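Side-chain contacts in ionotropic glutamate receptor bacterial homologue (Nostoc punctiforme, PDB 2PYY), which binds L-glutamate in the ligand-binding core of a bacterial ionotropic glutamate receptor, and so probably gates its ion channel: residues S88-M93 against S121-Y126; V156-V161 against E184-I189. All coordinates share one frame; numbering follows the deposited sequence.

Interaction 1 (S88-M93 against S121-Y126). With GLU (glutamic acid), chain E.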
ATOM      1  N   SER B  88      -4.916  -0.420  10.675  1.00 18.30           N
ATOM      2  CA  SER B  88      -5.279  -1.798  10.313  1.00 19.83           C
ATOM      3  C   SER B  88      -4.091  -2.561   9.711  1.00 18.63           C
ATOM      4  O   SER B  88      -2.950  -2.143   9.854  1.00 20.94           O
ATOM      5  CB  SER B  88      -6.440  -1.767   9.310  1.00 18.19           C
ATOM      6  OG  SER B  88      -6.896  -3.066   8.975  1.00 20.39           O
ATOM      7  N   GLY B  89      -4.366  -3.684   9.053  1.00 19.30           N
ATOM      8  CA  GLY B  89      -3.293  -4.446   8.445  1.00 19.78           C
ATOM      9  C   GLY B  89      -3.754  -5.792   7.926  1.00 20.44           C
ATOM     10  O   GLY B  89      -4.861  -6.237   8.222  1.00 22.40           O
ATOM     11  N   LEU B  90      -2.900  -6.454   7.154  1.00 20.35           N
ATOM     12  CA  LEU B  90      -3.242  -7.758   6.601  1.00 21.00           C
ATOM     13  C   LEU B  90      -2.961  -8.856   7.606  1.00 23.08           C
ATOM     14  O   LEU B  90      -2.010  -8.769   8.387  1.00 22.17           O
ATOM     15  CB  LEU B  90      -2.434  -8.013   5.334  1.00 20.63           C
ATOM     16  CG  LEU B  90      -2.480  -6.907   4.281  1.00 19.72           C
ATOM     17  CD1 LEU B  90      -1.550  -7.256   3.128  1.00 18.73           C
ATOM     18  CD2 LEU B  90      -3.907  -6.718   3.799  1.00 20.83           C
ATOM     19  N   GLN B  91      -3.787  -9.891   7.585  1.00 24.07           N
ATOM     20  CA  GLN B  91      -3.604 -11.013   8.487  1.00 26.17           C
ATOM     21  C   GLN B  91      -4.060 -12.290   7.795  1.00 26.01           C
ATOM     22  O   GLN B  91      -4.813 -12.242   6.822  1.00 24.95           O
ATOM     23  CB  GLN B  91      -4.396 -10.787   9.774  1.00 31.10           C
ATOM     24  CG  GLN B  91      -4.002 -11.712  10.915  1.00 33.01           C
ATOM     25  CD  GLN B  91      -4.205 -11.064  12.268  1.00 36.29           C
ATOM     26  OE1 GLN B  91      -5.264 -10.497  12.539  1.00 38.08           O
ATOM     27  NE2 GLN B  91      -3.190 -11.145  13.133  1.00 38.33           N
ATOM     28  N   ILE B  92      -3.600 -13.426   8.305  1.00 25.43           N
ATOM     29  CA  ILE B  92      -3.938 -14.717   7.730  1.00 25.47           C
ATOM     30  C   ILE B  92      -5.108 -15.389   8.452  1.00 24.85           C
ATOM     31  O   ILE B  92      -5.256 -15.261   9.670  1.00 24.38           O
ATOM     32  CB  ILE B  92      -2.714 -15.676   7.770  1.00 24.92           C
ATOM     33  CG1 ILE B  92      -1.491 -15.005   7.136  1.00 25.81           C
ATOM     34  CG2 ILE B  92      -3.038 -16.956   7.031  1.00 26.88           C
ATOM     35  CD1 ILE B  92      -0.207 -15.820   7.236  1.00 24.32           C
ATOM     36  N   MET B  93      -5.939 -16.093   7.683  1.00 23.05           N
ATOM     37  CA  MET B  93      -7.087 -16.826   8.209  1.00 23.10           C
ATOM     38  C   MET B  93      -7.194 -18.166   7.479  1.00 26.52           C
ATOM     39  O   MET B  93      -7.173 -18.210   6.249  1.00 25.51           O
ATOM     40  CB  MET B  93      -8.385 -16.034   8.007  1.00 22.31           C
ATOM     41  CG  MET B  93      -9.632 -16.779   8.464  1.00 22.29           C
ATOM     42  SD  MET B  93     -11.167 -15.813   8.367  1.00 24.44           S
ATOM     43  CE  MET B  93     -11.570 -15.983   6.572  1.00 22.02           C
ATOM     44  N   SER B 121      -7.307  -5.650  -4.154  1.00 16.18           N
ATOM     45  CA  SER B 121      -7.029  -5.340  -2.754  1.00 17.76           C
ATOM     46  C   SER B 121      -5.536  -5.252  -2.444  1.00 17.37           C
ATOM     47  O   SER B 121      -4.695  -5.804  -3.173  1.00 17.19           O
ATOM     48  CB  SER B 121      -7.644  -6.413  -1.851  1.00 15.07           C
ATOM     49  OG  SER B 121      -7.010  -7.657  -2.094  1.00 16.17           O
ATOM     50  N   THR B 122      -5.198  -4.557  -1.362  1.00 15.17           N
ATOM     51  CA  THR B 122      -3.795  -4.474  -0.982  1.00 17.75           C
ATOM     52  C   THR B 122      -3.309  -5.887  -0.653  1.00 16.46           C
ATOM     53  O   THR B 122      -2.119  -6.180  -0.760  1.00 16.97           O
ATOM     54  CB  THR B 122      -3.575  -3.542   0.237  1.00 18.24           C
ATOM     55  OG1 THR B 122      -4.359  -4.000   1.346  1.00 19.62           O
ATOM     56  CG2 THR B 122      -3.971  -2.107  -0.111  1.00 19.36           C
ATOM     57  N   ALA B 123      -4.232  -6.770  -0.280  1.00 15.99           N
ATOM     58  CA  ALA B 123      -3.858  -8.147   0.044  1.00 16.51           C
ATOM     59  C   ALA B 123      -3.464  -8.918  -1.223  1.00 17.74           C
ATOM     60  O   ALA B 123      -2.518  -9.708  -1.210  1.00 18.60           O
ATOM     61  CB  ALA B 123      -5.017  -8.860   0.768  1.00 15.02           C
ATOM     62  N   ALA B 124      -4.194  -8.695  -2.314  1.00 17.05           N
ATOM     63  CA  ALA B 124      -3.883  -9.374  -3.574  1.00 17.47           C
ATOM     64  C   ALA B 124      -2.502  -8.914  -4.061  1.00 18.44           C
ATOM     65  O   ALA B 124      -1.721  -9.705  -4.593  1.00 17.58           O
ATOM     66  CB  ALA B 124      -4.942  -9.051  -4.626  1.00 17.08           C
ATOM     67  N   THR B 125      -2.229  -7.623  -3.891  1.00 17.55           N
ATOM     68  CA  THR B 125      -0.954  -7.031  -4.283  1.00 21.63           C
ATOM     69  C   THR B 125       0.180  -7.662  -3.461  1.00 22.92           C
ATOM     70  O   THR B 125       1.172  -8.152  -4.009  1.00 22.09           O
ATOM     71  CB  THR B 125      -0.961  -5.491  -4.068  1.00 21.53           C
ATOM     72  OG1 THR B 125      -1.896  -4.900  -4.971  1.00 25.49           O
ATOM     73  CG2 THR B 125       0.417  -4.882  -4.332  1.00 22.30           C
ATOM     74  N   TYR B 126       0.015  -7.656  -2.146  1.00 22.70           N
ATOM     75  CA  TYR B 126       1.003  -8.242  -1.258  1.00 25.23           C
ATOM     76  C   TYR B 126       1.295  -9.702  -1.643  1.00 25.35           C
ATOM     77  O   TYR B 126       2.457 -10.103  -1.790  1.00 24.86           O
ATOM     78  CB  TYR B 126       0.514  -8.151   0.189  1.00 26.17           C
ATOM     79  CG  TYR B 126       1.390  -8.863   1.194  1.00 29.71           C
ATOM     80  CD1 TYR B 126       1.048 -10.131   1.673  1.00 31.37           C
ATOM     81  CD2 TYR B 126       2.538  -8.256   1.696  1.00 31.29           C
ATOM     82  CE1 TYR B 126       1.826 -10.770   2.637  1.00 35.01           C
ATOM     83  CE2 TYR B 126       3.320  -8.886   2.655  1.00 34.54           C
ATOM     84  CZ  TYR B 126       2.960 -10.135   3.121  1.00 34.00           C
ATOM     85  OH  TYR B 126       3.722 -10.745   4.086  1.00 37.36           O
TER
HETATM   86  N   GLU E2620      -8.063  -2.187   2.771  1.00 16.95           N
HETATM   87  CA  GLU E2620      -8.196  -2.876   1.455  1.00 17.76           C
HETATM   88  C   GLU E2620      -7.684  -1.968   0.341  1.00 17.99           C
HETATM   89  O   GLU E2620      -7.714  -0.735   0.536  1.00 17.78           O
HETATM   90  CB  GLU E2620      -9.662  -3.224   1.187  1.00 18.83           C
HETATM   91  CG  GLU E2620      -9.886  -4.042  -0.081  1.00 17.19           C
HETATM   92  CD  GLU E2620     -11.361  -4.242  -0.405  1.00 17.15           C
HETATM   93  OE1 GLU E2620     -11.669  -5.067  -1.289  1.00 14.43           O
HETATM   94  OE2 GLU E2620     -12.207  -3.569   0.222  1.00 15.35           O
HETATM   95  OXT GLU E2620      -7.265  -2.492  -0.712  1.00 18.44           O
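Leu90 reaches from strand 86-94 to the first turn of helix 122-129 and carries this contact alone on the strand side. Its CB leaves the strand toward the helix. With CG anti to the carbonyl carbon (chi1 -51°), the branch faces the helix, and its two methyls divide the contact. CD2 goes to the start of the helix, 3.7 Å from Thr122 OG1 and 3.9 Å from Ala123 CB. CD1 goes one turn on and lies 3.7 Å from Tyr126 CB, close to the root of the ring. Leu181, from the neighbouring strand 175-190, also packs on Tyr126. With an alanine here, CG and both methyls are gone, which is likely to leave a gap beside Thr122, Ala123 and Tyr126 and the turn less firmly seated. The same turn binds the alpha-carboxylate of the ligand. Thr122 N donates to the glutamate OXT at 3.0 Å, with an angle of 146° at the hydrogen. Ser121 is the N-cap, its OG accepting from Ala124 N at 3.0 Å. Thr122 OG1 finds its polar partner in Glu184. No hydrogen bond crosses between the segments. The leucine methyls make van der Waals contacts, while the polar groups of the helix start serve capping, Glu184 and the ligand.

Interaction 2 (V156-V161 against E184-I189). With GLU (glutamic acid), chain E.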
ATOM      1  N   VAL B 156      -6.134 -14.104   3.086  1.00 21.14           N
ATOM      2  CA  VAL B 156      -5.360 -12.993   3.623  1.00 20.21           C
ATOM      3  C   VAL B 156      -6.166 -11.735   3.318  1.00 20.25           C
ATOM      4  O   VAL B 156      -6.465 -11.441   2.164  1.00 14.18           O
ATOM      5  CB  VAL B 156      -3.972 -12.869   2.961  1.00 20.17           C
ATOM      6  CG1 VAL B 156      -3.303 -11.579   3.403  1.00 20.47           C
ATOM      7  CG2 VAL B 156      -3.103 -14.062   3.351  1.00 22.46           C
ATOM      8  N   PHE B 157      -6.517 -10.995   4.362  1.00 18.67           N
ATOM      9  CA  PHE B 157      -7.311  -9.800   4.188  1.00 18.79           C
ATOM     10  C   PHE B 157      -7.133  -8.884   5.395  1.00 18.95           C
ATOM     11  O   PHE B 157      -6.358  -9.182   6.312  1.00 19.27           O
ATOM     12  CB  PHE B 157      -8.771 -10.226   4.001  1.00 18.61           C
ATOM     13  CG  PHE B 157      -9.616  -9.225   3.278  1.00 19.26           C
ATOM     14  CD1 PHE B 157      -9.148  -8.589   2.143  1.00 18.05           C
ATOM     15  CD2 PHE B 157     -10.905  -8.941   3.723  1.00 19.35           C
ATOM     16  CE1 PHE B 157      -9.960  -7.670   1.447  1.00 18.56           C
ATOM     17  CE2 PHE B 157     -11.725  -8.030   3.041  1.00 18.66           C
ATOM     18  CZ  PHE B 157     -11.253  -7.394   1.903  1.00 17.11           C
ATOM     19  N   ASP B 158      -7.838  -7.764   5.393  1.00 16.69           N
ATOM     20  CA  ASP B 158      -7.744  -6.802   6.492  1.00 16.55           C
ATOM     21  C   ASP B 158      -8.161  -7.436   7.831  1.00 15.47           C
ATOM     22  O   ASP B 158      -9.266  -7.972   7.964  1.00 14.63           O
ATOM     23  CB  ASP B 158      -8.605  -5.586   6.147  1.00 16.59           C
ATOM     24  CG  ASP B 158      -8.170  -4.937   4.845  1.00 17.21           C
ATOM     25  OD1 ASP B 158      -8.159  -5.628   3.813  1.00 18.97           O
ATOM     26  OD2 ASP B 158      -7.836  -3.749   4.848  1.00 19.46           O
ATOM     27  N   ALA B 159      -7.263  -7.376   8.814  1.00 15.18           N
ATOM     28  CA  ALA B 159      -7.507  -7.973  10.134  1.00 16.67           C
ATOM     29  C   ALA B 159      -8.863  -7.648  10.767  1.00 16.61           C
ATOM     30  O   ALA B 159      -9.570  -8.549  11.233  1.00 16.60           O
ATOM     31  CB  ALA B 159      -6.369  -7.596  11.102  1.00 15.15           C
ATOM     32  N   PRO B 160      -9.232  -6.356  10.804  1.00 16.00           N
ATOM     33  CA  PRO B 160     -10.508  -5.905  11.380  1.00 15.66           C
ATOM     34  C   PRO B 160     -11.697  -6.582  10.707  1.00 16.37           C
ATOM     35  O   PRO B 160     -12.658  -6.965  11.361  1.00 15.56           O
ATOM     36  CB  PRO B 160     -10.501  -4.405  11.109  1.00 17.59           C
ATOM     37  CG  PRO B 160      -9.036  -4.061  11.081  1.00 19.26           C
ATOM     38  CD  PRO B 160      -8.414  -5.214  10.352  1.00 16.35           C
ATOM     39  N   VAL B 161     -11.626  -6.727   9.389  1.00 15.75           N
ATOM     40  CA  VAL B 161     -12.715  -7.349   8.667  1.00 13.97           C
ATOM     41  C   VAL B 161     -12.795  -8.845   8.946  1.00 14.76           C
ATOM     42  O   VAL B 161     -13.888  -9.383   9.119  1.00 13.24           O
ATOM     43  CB  VAL B 161     -12.570  -7.087   7.166  1.00 13.09           C
ATOM     44  CG1 VAL B 161     -13.692  -7.770   6.402  1.00 11.77           C
ATOM     45  CG2 VAL B 161     -12.592  -5.577   6.918  1.00 10.85           C
ATOM     46  N   GLU B 184      -1.210  -1.319   7.669  1.00 23.76           N
ATOM     47  CA  GLU B 184      -1.722  -0.317   6.744  1.00 22.14           C
ATOM     48  C   GLU B 184      -2.719   0.542   7.501  1.00 20.51           C
ATOM     49  O   GLU B 184      -3.379   0.074   8.423  1.00 20.44           O
ATOM     50  CB  GLU B 184      -2.447  -0.979   5.564  1.00 21.94           C
ATOM     51  CG  GLU B 184      -1.704  -2.132   4.894  1.00 23.10           C
ATOM     52  CD  GLU B 184      -2.359  -2.599   3.597  1.00 24.43           C
ATOM     53  OE1 GLU B 184      -3.598  -2.856   3.584  1.00 20.50           O
ATOM     54  OE2 GLU B 184      -1.622  -2.726   2.589  1.00 26.55           O
ATOM     55  N   SER B 185      -2.822   1.804   7.126  1.00 20.19           N
ATOM     56  CA  SER B 185      -3.785   2.656   7.782  1.00 21.43           C
ATOM     57  C   SER B 185      -4.824   2.995   6.720  1.00 19.63           C
ATOM     58  O   SER B 185      -4.539   2.946   5.513  1.00 20.12           O
ATOM     59  CB  SER B 185      -3.112   3.920   8.333  1.00 23.01           C
ATOM     60  OG  SER B 185      -2.937   4.895   7.326  1.00 29.99           O
ATOM     61  N   TYR B 186      -6.044   3.283   7.164  1.00 17.38           N
ATOM     62  CA  TYR B 186      -7.119   3.647   6.245  1.00 14.22           C
ATOM     63  C   TYR B 186      -7.273   5.146   6.269  1.00 12.17           C
ATOM     64  O   TYR B 186      -7.057   5.777   7.304  1.00 10.90           O
ATOM     65  CB  TYR B 186      -8.463   3.063   6.664  1.00 13.41           C
ATOM     66  CG  TYR B 186      -8.513   1.570   6.759  1.00 13.84           C
ATOM     67  CD1 TYR B 186      -7.721   0.759   5.939  1.00 13.46           C
ATOM     68  CD2 TYR B 186      -9.391   0.957   7.649  1.00 12.14           C
ATOM     69  CE1 TYR B 186      -7.810  -0.631   6.010  1.00 13.63           C
ATOM     70  CE2 TYR B 186      -9.488  -0.424   7.726  1.00 15.91           C
ATOM     71  CZ  TYR B 186      -8.697  -1.209   6.906  1.00 14.28           C
ATOM     72  OH  TYR B 186      -8.815  -2.574   7.001  1.00 17.51           O
ATOM     73  N   GLY B 187      -7.699   5.703   5.140  1.00 11.46           N
ATOM     74  CA  GLY B 187      -7.898   7.133   5.053  1.00 11.22           C
ATOM     75  C   GLY B 187      -9.035   7.408   4.091  1.00 13.73           C
ATOM     76  O   GLY B 187      -9.581   6.473   3.485  1.00 12.38           O
ATOM     77  N   ILE B 188      -9.423   8.673   3.985  1.00 12.39           N
ATOM     78  CA  ILE B 188     -10.473   9.086   3.059  1.00 11.44           C
ATOM     79  C   ILE B 188      -9.664   9.414   1.803  1.00 12.35           C
ATOM     80  O   ILE B 188      -8.648  10.120   1.882  1.00 11.76           O
ATOM     81  CB  ILE B 188     -11.236  10.337   3.611  1.00 12.64           C
ATOM     82  CG1 ILE B 188     -12.099   9.906   4.809  1.00 12.18           C
ATOM     83  CG2 ILE B 188     -12.128  10.961   2.525  1.00 12.97           C
ATOM     84  CD1 ILE B 188     -12.684  11.069   5.657  1.00 13.98           C
ATOM     85  N   ILE B 189     -10.057   8.855   0.661  1.00 12.11           N
ATOM     86  CA  ILE B 189      -9.317   9.112  -0.572  1.00 12.30           C
ATOM     87  C   ILE B 189      -9.983  10.286  -1.276  1.00 13.08           C
ATOM     88  O   ILE B 189     -11.212  10.360  -1.345  1.00 13.28           O
ATOM     89  CB  ILE B 189      -9.275   7.830  -1.477  1.00 12.58           C
ATOM     90  CG1 ILE B 189      -8.241   7.994  -2.595  1.00 12.18           C
ATOM     91  CG2 ILE B 189     -10.670   7.529  -2.029  1.00  8.39           C
ATOM     92  CD1 ILE B 189      -7.821   6.676  -3.240  1.00 12.47           C
TER
HETATM   93  N   GLU E2620      -8.063  -2.187   2.771  1.00 16.95           N
HETATM   94  CA  GLU E2620      -8.196  -2.876   1.455  1.00 17.76           C
HETATM   95  C   GLU E2620      -7.684  -1.968   0.341  1.00 17.99           C
HETATM   96  O   GLU E2620      -7.714  -0.735   0.536  1.00 17.78           O
HETATM   97  CB  GLU E2620      -9.662  -3.224   1.187  1.00 18.83           C
HETATM   98  CG  GLU E2620      -9.886  -4.042  -0.081  1.00 17.19           C
HETATM   99  CD  GLU E2620     -11.361  -4.242  -0.405  1.00 17.15           C
HETATM  100  OE1 GLU E2620     -11.669  -5.067  -1.289  1.00 14.43           O
HETATM  101  OE2 GLU E2620     -12.207  -3.569   0.222  1.00 15.35           O
HETATM  102  OXT GLU E2620      -7.265  -2.492  -0.712  1.00 18.44           O
HETATM  103  O   HOH W   1      -5.036  -3.680   5.839  1.00 26.45           O
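Strand 154-158 runs straight into helix 159-166, and the CA atoms nearest across the two segments are those of Asp158, at this junction, and Glu184, 8.9 Å apart. This is the amino-group site of a periplasmic-binding-protein fold, the two-lobed architecture of ionotropic glutamate receptor ligand-binding cores. Asp158 CB leaves the backbone toward 184-189, and the side chain crosses that of Tyr186 with carboxylate and ring planes 36° apart. CG lies anti to the carbonyl carbon (chi1 -58°), which brings OD2 to both the phenol and the ligand amine. Tyr186 OH donates to Asp158 OD2 at 2.6 Å, on the anti side of the carboxylate and 18° out of its plane. GLU N donates to the same Asp158 OD2, also at 2.6 Å. One water donates to both Asp158 OD2 and Glu184 OE1, bridging two acids whose oxygens lie 4.5 Å apart. Glu184 also has a salt bridge to Arg182. This, the ammonium and the donated hydrogens probably ease the gathering of negative charge. Tyr186 OH is also hydrogen-bonded to Ser88, and Phe15 meets its ring edge-to-face. The side-chain carboxylate of the ligand lies at the edge of the Phe157 ring, near its plane, with Phe157 CZ 3.9 Å from GLU CD. Asp158 OD1 sits over one face of that ring, 3.5 Å above its plane and offset toward the rim.

Both interactions touch the bound glutamate, and their centres lie 8 Å apart. Interaction 1 brings a backbone N-H to the alpha-carboxylate, and interaction 2 brings an acid to the amino group. They meet directly at Thr122 OG1 and Glu184 OE1, 2.6 Å apart and probably hydrogen-bonded. Strand 86-94 ties them a second time: Gly89 O lies 2.7 Å from Ala159 N, a probable backbone bond. Strand 86-94 sits between strands 154-158 and 175-190 in the same sheet. Ala68, Ser70, Arg75 and Thr118 make further hydrogen bonds to the ligand. The helix start and the acid cluster are thus joined close to the bound glutamate.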